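Local coordinates for bifunctional protein PutA (Bdellovibrio bacteriovorus, PDB 5UR2) that probably oxidises proline to glutamate in two steps, joining an FAD-dependent proline dehydrogenase and an NAD-dependent glutamate semialdehyde dehydrogenase in a single chain, at residues B[164-169]-B[226-231]; B[583-588]-B[773-778]; B[817-822]-B[857-862]. One frame throughout, in Å; residues are numbered along the deposited sequence.

Interaction 1 (B[164-169]-B[226-231]); sequences ELVTWL and FRLGME
Val166 and Thr167 of helix 152-173 receive one side chain from helix 211-232, that of Leu228, and the two helices thereby pack almost in parallel, their local axes 5° apart in direction and 9.7 Å from each other. Walking along 164-169, Leu165 points inward to the barrel, onto Val142 and Ile144 of strand 138-144. Val166 comes next. With CG1 anti to the backbone N (chi1 169°), it sends this methyl across the gap, where it slides past Leu228 and stops 3.8 Å from CG of that residue. The same methyl rests against the backbone of Gly229, with CG1 of Val166 4.0 Å from CA of the glycine, and the helices come closest by CA atoms here. Thr167 crosses Leu228 at about a right angle, its OG1 only 3.3 Å from the CD2 methyl. That hydroxyl is not left without a polar partner, because it hydrogen-bonds Met163 O one turn back in its own helix. Leu169 returns to strand 138-144, touching Phe140 and Val142. The pair are two neighbouring helices in the outer layer of a closed barrel of eight parallel strands, the (beta/alpha)8 TIM barrel of proline dehydrogenase.

Interaction 2 (B[583-588]-B[773-778]); sequences VGKPWA and FGFSGQ
The ring of Phe775 projects against the turn formed by Val583, Gly584, Lys585 and Pro586, and most of the contact is made by that ring. With CG anti to the backbone N (chi1 -165°), the phenyl group leaves its own loop and crosses the facing side chains at about a right angle. Lys585 covers one face: its aliphatic chain first passes the rim, CG lying 3.5 Å from CZ of Phe775, then bends at chi3 (78°), with CE over the ring centre in a CH-pi contact, 4.3 Å from the Phe775 centroid. The ammonium group is too far for more than a weak cation-pi attraction; its firmer partners are Asp593, in a salt bridge, and Asn642 O. On the opposite face the NE2 of Gln778 sits toward the rim, donating weakly to Phe775 O of its own segment and also to a water that in turn donates to Val583 O, 2.9 Å from the water oxygen. In the ring plane, the carbonyls of Val583 and Gly584 meet the edge, with Val583 O 3.6 Å from Phe775 CZ. The CG1 methyl of Val583, 3.9 Å from Phe775 CZ, and CD of Pro586 add apolar contacts. In the loop that carries the ring, Phe775, Ser776 and Gly777 all have positive phi, and successive i+3 backbone bonds wind this strip into a tight left-handed turn. This turn leads toward Cys780, the predicted catalytic cysteine, in the aldehyde dehydrogenase fold.

Interaction 3 (B[817-822]-B[857-862]); sequences AYMGPV and APPTIF
Met819 and Val822 reach across to Ala857 and Pro859, where a loop of the aldehyde dehydrogenase fold meets the chain about to enter strand 860-863. That strand pairs antiparallel with 843-847 and parallel with 880-886, and 857-859 is its approach. Ala857 comes first and is touched at its methyl and at its carbonyl oxygen. Its CB methyl faces CG1 of Val822 at 4.3 Å, a loose apolar contact, while its carbonyl oxygen is approached by the terminal methyl of Met819, CE standing 3.5 Å from Ala857 O. A water joins the same carbonyl to the other segment: it donates to Ala857 O and also to Gly820 O, 2.8 Å from the water oxygen. Gly820 O accepts a second bond from the hydroxyl of Ser776, and the water thus supplies the polar link in a buried contact that has no direct hydrogen bond between 817-822 and 857-862. Pro858 turns its ring to the far side, onto Lys847 of the neighbouring strand. Pro859 faces Met819 directly. The methionine CG lies between the backbone N and the carbonyl carbon (chi1 42°), and with an extended chi2 this puts the sulfur beside the proline ring, SD being 3.8 Å from Pro859 CB. The bend at chi3 (-75°) then turns only the CE methyl, bringing it near CD of Pro859 and toward Ala857 O. Phe773, at the end of helix 761-773, also packs on Pro859. Thr860 then opens the strand, and its OG1 donates back to Pro858 O, two residues earlier, over 3.0 Å, coming from 61° above the carbonyl plane.

Interaction 1 belongs to the proline dehydrogenase barrel, whereas interactions 2 and 3 lie together in the aldehyde dehydrogenase part, their centres 42 and 39 Å from the first. The barrel contact joins two regular helices on the outer layer, is only partly buried and is almost purely apolar. The other two are buried, involve loops, and each has a bridging water, from a carbonyl to an amide side chain in interaction 2 and between two carbonyls in interaction 3. They also adjoin: segment 773-778 touches both 583-588 and 817-822, through Phe775 on one and Ser776 and Gln778 on the other. Ring packing and a lysine chain distinguish interaction 2, while methionine and proline carry interaction 3.

Interaction 1 (B[164-169]-B[226-231])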
loop_
_atom_site.group_PDB
_atom_site.type_symbol
_atom_site.label_atom_id
_atom_site.label_comp_id
_atom_site.label_asym_id
_atom_site.label_seq_id
_atom_site.Cartn_x
_atom_site.Cartn_y
_atom_site.Cartn_z
ATOM N N GLU B 164 -35.736 37.986 -34.556
ATOM C CA GLU B 164 -35.565 38.243 -35.984
ATOM C C GLU B 164 -36.044 37.062 -36.817
ATOM O O GLU B 164 -36.673 37.255 -37.863
ATOM C CB GLU B 164 -34.102 38.551 -36.302
ATOM C CG GLU B 164 -33.624 39.903 -35.812
ATOM C CD GLU B 164 -32.115 39.948 -35.622
ATOM O OE1 GLU B 164 -31.440 38.986 -36.054
ATOM O OE2 GLU B 164 -31.609 40.937 -35.037
ATOM N N LEU B 165 -35.753 35.832 -36.374
ATOM C CA LEU B 165 -36.177 34.651 -37.123
ATOM C C LEU B 165 -37.690 34.605 -37.263
ATOM O O LEU B 165 -38.210 34.393 -38.364
ATOM C CB LEU B 165 -35.672 33.366 -36.463
ATOM C CG LEU B 165 -36.217 32.080 -37.112
ATOM C CD1 LEU B 165 -35.704 31.926 -38.529
ATOM C CD2 LEU B 165 -35.863 30.842 -36.306
ATOM N N VAL B 166 -38.412 34.800 -36.155
ATOM C CA VAL B 166 -39.869 34.690 -36.185
ATOM C C VAL B 166 -40.475 35.758 -37.091
ATOM O O VAL B 166 -41.356 35.473 -37.907
ATOM C CB VAL B 166 -40.444 34.766 -34.761
ATOM C CG1 VAL B 166 -41.954 34.930 -34.809
ATOM C CG2 VAL B 166 -40.061 33.528 -33.987
ATOM N N THR B 167 -40.010 37.005 -36.965
ATOM C CA THR B 167 -40.562 38.081 -37.786
ATOM C C THR B 167 -40.297 37.817 -39.262
ATOM O O THR B 167 -41.199 37.916 -40.102
ATOM C CB THR B 167 -39.983 39.433 -37.351
ATOM O OG1 THR B 167 -40.348 39.700 -35.990
ATOM C CG2 THR B 167 -40.519 40.575 -38.236
ATOM N N TRP B 168 -39.063 37.444 -39.588
ATOM C CA TRP B 168 -38.657 37.285 -40.980
ATOM C C TRP B 168 -39.296 36.056 -41.639
ATOM O O TRP B 168 -39.700 36.117 -42.806
ATOM C CB TRP B 168 -37.132 37.233 -41.029
ATOM C CG TRP B 168 -36.574 36.852 -42.322
ATOM C CD1 TRP B 168 -36.294 37.678 -43.367
ATOM C CD2 TRP B 168 -36.185 35.539 -42.723
ATOM N NE1 TRP B 168 -35.760 36.957 -44.403
ATOM C CE2 TRP B 168 -35.682 35.639 -44.035
ATOM C CE3 TRP B 168 -36.209 34.286 -42.099
ATOM C CZ2 TRP B 168 -35.211 34.531 -44.744
ATOM C CZ3 TRP B 168 -35.747 33.185 -42.801
ATOM C CH2 TRP B 168 -35.255 33.314 -44.114
ATOM N N LEU B 169 -39.376 34.922 -40.926
ATOM C CA LEU B 169 -40.003 33.730 -41.507
ATOM C C LEU B 169 -41.512 33.903 -41.669
ATOM O O LEU B 169 -42.084 33.487 -42.686
ATOM C CB LEU B 169 -39.698 32.489 -40.672
ATOM C CG LEU B 169 -38.817 31.443 -41.343
ATOM C CD1 LEU B 169 -38.717 30.181 -40.490
ATOM C CD2 LEU B 169 -39.376 31.119 -42.720
ATOM N N PHE B 226 -42.601 34.092 -27.149
ATOM C CA PHE B 226 -43.949 33.540 -27.227
ATOM C C PHE B 226 -44.937 34.586 -27.721
ATOM O O PHE B 226 -45.834 34.276 -28.511
ATOM C CB PHE B 226 -44.390 32.996 -25.875
ATOM C CG PHE B 226 -43.950 31.588 -25.612
ATOM C CD1 PHE B 226 -42.664 31.178 -25.921
ATOM C CD2 PHE B 226 -44.831 30.666 -25.068
ATOM C CE1 PHE B 226 -42.256 29.870 -25.684
ATOM C CE2 PHE B 226 -44.432 29.353 -24.829
ATOM C CZ PHE B 226 -43.141 28.960 -25.134
ATOM N N ARG B 227 -44.777 35.839 -27.287
ATOM C CA ARG B 227 -45.719 36.875 -27.700
ATOM C C ARG B 227 -45.607 37.158 -29.193
ATOM O O ARG B 227 -46.617 37.188 -29.908
ATOM C CB ARG B 227 -45.493 38.157 -26.893
ATOM C CG ARG B 227 -46.373 39.317 -27.383
ATOM C CD ARG B 227 -46.136 40.620 -26.628
ATOM N NE ARG B 227 -46.403 40.488 -25.199
ATOM C CZ ARG B 227 -45.509 40.724 -24.244
ATOM N NH1 ARG B 227 -44.278 41.111 -24.567
ATOM N NH2 ARG B 227 -45.849 40.584 -22.967
ATOM N N LEU B 228 -44.382 37.369 -29.681
ATOM C CA LEU B 228 -44.197 37.636 -31.103
ATOM C C LEU B 228 -44.717 36.481 -31.951
ATOM O O LEU B 228 -45.363 36.703 -32.983
ATOM C CB LEU B 228 -42.722 37.907 -31.401
ATOM C CG LEU B 228 -42.405 38.179 -32.870
ATOM C CD1 LEU B 228 -43.122 39.449 -33.303
ATOM C CD2 LEU B 228 -40.902 38.332 -33.074
ATOM N N GLY B 229 -44.429 35.239 -31.548
ATOM C CA GLY B 229 -44.959 34.103 -32.288
ATOM C C GLY B 229 -46.474 34.115 -32.355
ATOM O O GLY B 229 -47.069 33.934 -33.425
ATOM N N MET B 230 -47.118 34.332 -31.207
ATOM C CA MET B 230 -48.571 34.395 -31.175
ATOM C C MET B 230 -49.074 35.487 -32.104
ATOM O O MET B 230 -49.997 35.267 -32.895
ATOM C CB MET B 230 -49.047 34.642 -29.746
ATOM C CG MET B 230 -50.564 34.685 -29.585
ATOM S SD MET B 230 -51.081 34.927 -27.862
ATOM C CE MET B 230 -50.383 36.550 -27.554
ATOM N N GLU B 231 -48.446 36.660 -32.056
ATOM C CA GLU B 231 -48.912 37.753 -32.896
ATOM C C GLU B 231 -48.778 37.413 -34.376
ATOM O O GLU B 231 -49.649 37.769 -35.171
ATOM C CB GLU B 231 -48.143 39.036 -32.560
ATOM C CG GLU B 231 -48.511 39.622 -31.209
ATOM C CD GLU B 231 -47.548 40.687 -30.732
ATOM O OE1 GLU B 231 -46.512 40.894 -31.391
ATOM O OE2 GLU B 231 -47.823 41.312 -29.683
#

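Interaction 2 (B[583-588]-B[773-778])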
loop_
_atom_site.group_PDB
_atom_site.type_symbol
_atom_site.label_atom_id
_atom_site.label_comp_id
_atom_site.label_asym_id
_atom_site.label_seq_id
_atom_site.Cartn_x
_atom_site.Cartn_y
_atom_site.Cartn_z
ATOM N N VAL B 583 -18.700 32.016 7.951
ATOM C CA VAL B 583 -17.566 32.055 7.029
ATOM C C VAL B 583 -17.916 32.676 5.674
ATOM O O VAL B 583 -17.002 32.932 4.877
ATOM C CB VAL B 583 -16.969 30.643 6.842
ATOM C CG1 VAL B 583 -15.600 30.698 6.228
ATOM C CG2 VAL B 583 -16.893 29.935 8.178
ATOM N N GLY B 584 -19.192 32.962 5.398
ATOM C CA GLY B 584 -19.569 33.509 4.102
ATOM C C GLY B 584 -19.576 32.491 2.979
ATOM O O GLY B 584 -19.516 32.866 1.803
ATOM N N LYS B 585 -19.668 31.210 3.298
ATOM C CA LYS B 585 -19.673 30.186 2.261
ATOM C C LYS B 585 -21.044 30.142 1.588
ATOM O O LYS B 585 -22.054 29.969 2.281
ATOM C CB LYS B 585 -19.307 28.841 2.883
ATOM C CG LYS B 585 -17.837 28.812 3.339
ATOM C CD LYS B 585 -17.237 27.408 3.447
ATOM C CE LYS B 585 -16.845 26.821 2.118
ATOM N NZ LYS B 585 -16.113 25.539 2.300
ATOM N N PRO B 586 -21.130 30.304 0.261
ATOM C CA PRO B 586 -22.420 30.143 -0.428
ATOM C C PRO B 586 -22.993 28.751 -0.203
ATOM O O PRO B 586 -22.263 27.799 0.091
ATOM C CB PRO B 586 -22.067 30.360 -1.905
ATOM C CG PRO B 586 -20.798 31.184 -1.874
ATOM C CD PRO B 586 -20.052 30.725 -0.653
ATOM N N TRP B 587 -24.324 28.643 -0.352
ATOM C CA TRP B 587 -25.055 27.405 -0.058
ATOM C C TRP B 587 -24.363 26.138 -0.567
ATOM O O TRP B 587 -24.136 25.191 0.195
ATOM C CB TRP B 587 -26.476 27.446 -0.643
ATOM C CG TRP B 587 -27.477 28.373 0.007
ATOM C CD1 TRP B 587 -27.219 29.491 0.750
ATOM C CD2 TRP B 587 -28.906 28.247 -0.047
ATOM N NE1 TRP B 587 -28.402 30.063 1.160
ATOM C CE2 TRP B 587 -29.449 29.319 0.678
ATOM C CE3 TRP B 587 -29.776 27.323 -0.637
ATOM C CZ2 TRP B 587 -30.826 29.496 0.833
ATOM C CZ3 TRP B 587 -31.141 27.512 -0.497
ATOM C CH2 TRP B 587 -31.651 28.582 0.237
ATOM N N ALA B 588 -24.078 26.084 -1.868
ATOM C CA ALA B 588 -23.536 24.863 -2.464
ATOM C C ALA B 588 -22.097 24.615 -2.021
ATOM O O ALA B 588 -21.682 23.457 -1.895
ATOM C CB ALA B 588 -23.627 24.931 -3.993
ATOM N N PHE B 773 -13.275 32.137 -9.217
ATOM C CA PHE B 773 -14.157 32.947 -8.392
ATOM C C PHE B 773 -15.022 32.136 -7.425
ATOM O O PHE B 773 -15.654 32.727 -6.545
ATOM C CB PHE B 773 -15.045 33.837 -9.289
ATOM C CG PHE B 773 -14.257 34.816 -10.146
ATOM C CD1 PHE B 773 -13.283 35.637 -9.578
ATOM C CD2 PHE B 773 -14.475 34.904 -11.520
ATOM C CE1 PHE B 773 -12.552 36.538 -10.357
ATOM C CE2 PHE B 773 -13.736 35.805 -12.310
ATOM C CZ PHE B 773 -12.782 36.626 -11.722
ATOM N N GLY B 774 -15.040 30.811 -7.527
ATOM C CA GLY B 774 -15.663 29.990 -6.501
ATOM C C GLY B 774 -15.102 30.281 -5.116
ATOM O O GLY B 774 -13.881 30.338 -4.949
ATOM N N PHE B 775 -15.995 30.480 -4.132
ATOM C CA PHE B 775 -15.711 30.986 -2.785
ATOM C C PHE B 775 -14.773 32.190 -2.855
ATOM O O PHE B 775 -13.875 32.356 -2.019
ATOM C CB PHE B 775 -15.162 29.889 -1.862
ATOM C CG PHE B 775 -15.201 30.263 -0.400
ATOM C CD1 PHE B 775 -16.226 31.066 0.099
ATOM C CD2 PHE B 775 -14.209 29.825 0.479
ATOM C CE1 PHE B 775 -16.266 31.445 1.460
ATOM C CE2 PHE B 775 -14.230 30.193 1.829
ATOM C CZ PHE B 775 -15.262 31.003 2.322
ATOM N N SER B 776 -14.991 33.032 -3.868
ATOM C CA SER B 776 -14.257 34.280 -4.037
ATOM C C SER B 776 -12.753 34.032 -4.075
ATOM O O SER B 776 -11.966 34.816 -3.551
ATOM C CB SER B 776 -14.628 35.282 -2.945
ATOM O OG SER B 776 -16.034 35.492 -2.924
ATOM N N GLY B 777 -12.362 32.903 -4.665
ATOM C CA GLY B 777 -10.964 32.592 -4.837
ATOM C C GLY B 777 -10.243 32.214 -3.565
ATOM O O GLY B 777 -9.018 32.072 -3.591
ATOM N N GLN B 778 -10.963 32.016 -2.461
ATOM C CA GLN B 778 -10.338 31.718 -1.170
ATOM C C GLN B 778 -10.111 30.211 -0.998
ATOM O O GLN B 778 -10.602 29.575 -0.065
ATOM C CB GLN B 778 -11.188 32.278 -0.031
ATOM C CG GLN B 778 -11.486 33.804 -0.119
ATOM C CD GLN B 778 -12.330 34.307 1.061
ATOM O OE1 GLN B 778 -11.830 35.025 1.933
ATOM N NE2 GLN B 778 -13.608 33.911 1.097
HETATM O O HOH W 1 -15.480 34.522 3.064
#

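Interaction 3 (B[817-822]-B[857-862])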
loop_
_atom_site.group_PDB
_atom_site.type_symbol
_atom_site.label_atom_id
_atom_site.label_comp_id
_atom_site.label_asym_id
_atom_site.label_seq_id
_atom_site.Cartn_x
_atom_site.Cartn_y
_atom_site.Cartn_z
ATOM N N ALA B 817 -26.368 34.027 -4.683
ATOM C CA ALA B 817 -24.965 34.424 -4.668
ATOM C C ALA B 817 -24.132 33.451 -5.502
ATOM O O ALA B 817 -24.162 32.241 -5.259
ATOM C CB ALA B 817 -24.446 34.464 -3.234
ATOM N N TYR B 818 -23.406 33.966 -6.501
ATOM C CA TYR B 818 -22.324 33.161 -7.057
ATOM C C TYR B 818 -21.097 33.264 -6.161
ATOM O O TYR B 818 -20.538 32.249 -5.753
ATOM C CB TYR B 818 -21.981 33.583 -8.486
ATOM C CG TYR B 818 -21.048 32.621 -9.190
ATOM C CD1 TYR B 818 -19.667 32.657 -8.977
ATOM C CD2 TYR B 818 -21.547 31.664 -10.059
ATOM C CE1 TYR B 818 -18.817 31.767 -9.627
ATOM C CE2 TYR B 818 -20.719 30.774 -10.708
ATOM C CZ TYR B 818 -19.364 30.814 -10.492
ATOM O OH TYR B 818 -18.565 29.906 -11.164
ATOM N N MET B 819 -20.671 34.478 -5.831
ATOM C CA MET B 819 -19.687 34.670 -4.780
ATOM C C MET B 819 -20.261 35.560 -3.682
ATOM O O MET B 819 -21.142 36.399 -3.927
ATOM C CB MET B 819 -18.367 35.239 -5.323
ATOM C CG MET B 819 -18.487 36.326 -6.341
ATOM S SD MET B 819 -16.865 36.785 -7.027
ATOM C CE MET B 819 -16.178 37.736 -5.679
ATOM N N GLY B 820 -19.785 35.326 -2.457
ATOM C CA GLY B 820 -20.077 36.182 -1.330
ATOM C C GLY B 820 -18.854 36.978 -0.929
ATOM O O GLY B 820 -17.988 37.262 -1.757
ATOM N N PRO B 821 -18.732 37.309 0.353
ATOM C CA PRO B 821 -17.615 38.142 0.817
ATOM C C PRO B 821 -16.362 37.316 1.096
ATOM O O PRO B 821 -16.402 36.095 1.166
ATOM C CB PRO B 821 -18.168 38.757 2.110
ATOM C CG PRO B 821 -19.007 37.602 2.685
ATOM C CD PRO B 821 -19.624 36.900 1.457
ATOM N N VAL B 822 -15.229 38.012 1.272
ATOM C CA VAL B 822 -14.029 37.337 1.774
ATOM C C VAL B 822 -14.104 37.306 3.299
ATOM O O VAL B 822 -15.030 37.862 3.893
ATOM C CB VAL B 822 -12.719 37.996 1.291
ATOM C CG1 VAL B 822 -12.534 37.808 -0.220
ATOM C CG2 VAL B 822 -12.656 39.479 1.704
ATOM N N ALA B 857 -15.192 41.823 -1.698
ATOM C CA ALA B 857 -14.145 42.207 -2.643
ATOM C C ALA B 857 -14.595 41.872 -4.071
ATOM O O ALA B 857 -15.253 40.854 -4.287
ATOM C CB ALA B 857 -12.818 41.504 -2.313
ATOM N N PRO B 858 -14.286 42.716 -5.054
ATOM C CA PRO B 858 -14.824 42.518 -6.404
ATOM C C PRO B 858 -14.037 41.480 -7.180
ATOM O O PRO B 858 -12.806 41.404 -7.067
ATOM C CB PRO B 858 -14.668 43.902 -7.045
ATOM C CG PRO B 858 -13.434 44.460 -6.376
ATOM C CD PRO B 858 -13.466 43.937 -4.953
ATOM N N PRO B 859 -14.702 40.685 -8.014
ATOM C CA PRO B 859 -13.959 39.825 -8.942
ATOM C C PRO B 859 -13.254 40.701 -9.968
ATOM O O PRO B 859 -13.878 41.559 -10.599
ATOM C CB PRO B 859 -15.051 38.961 -9.581
ATOM C CG PRO B 859 -16.275 39.852 -9.544
ATOM C CD PRO B 859 -16.155 40.655 -8.265
ATOM N N THR B 860 -11.945 40.485 -10.124
ATOM C CA THR B 860 -11.075 41.380 -10.880
ATOM C C THR B 860 -10.164 40.571 -11.792
ATOM O O THR B 860 -9.535 39.610 -11.338
ATOM C CB THR B 860 -10.235 42.236 -9.924
ATOM O OG1 THR B 860 -11.096 42.874 -8.972
ATOM C CG2 THR B 860 -9.441 43.290 -10.686
ATOM N N ILE B 861 -10.052 40.984 -13.060
ATOM C CA ILE B 861 -9.229 40.290 -14.050
ATOM C C ILE B 861 -8.246 41.279 -14.674
ATOM O O ILE B 861 -8.661 42.312 -15.213
ATOM C CB ILE B 861 -10.082 39.645 -15.158
ATOM C CG1 ILE B 861 -11.169 38.746 -14.582
ATOM C CG2 ILE B 861 -9.206 38.814 -16.068
ATOM C CD1 ILE B 861 -12.062 38.153 -15.652
ATOM N N PHE B 862 -6.951 40.958 -14.618
ATOM C CA PHE B 862 -5.914 41.732 -15.295
ATOM C C PHE B 862 -5.409 40.983 -16.518
ATOM O O PHE B 862 -5.303 39.751 -16.514
ATOM C CB PHE B 862 -4.734 42.038 -14.365
ATOM C CG PHE B 862 -5.120 42.876 -13.205
ATOM C CD1 PHE B 862 -5.130 44.254 -13.321
ATOM C CD2 PHE B 862 -5.532 42.285 -12.016
ATOM C CE1 PHE B 862 -5.528 45.040 -12.264
ATOM C CE2 PHE B 862 -5.929 43.055 -10.956
ATOM C CZ PHE B 862 -5.930 44.441 -11.077
HETATM O O HOH W 2 -15.854 38.974 -2.163
#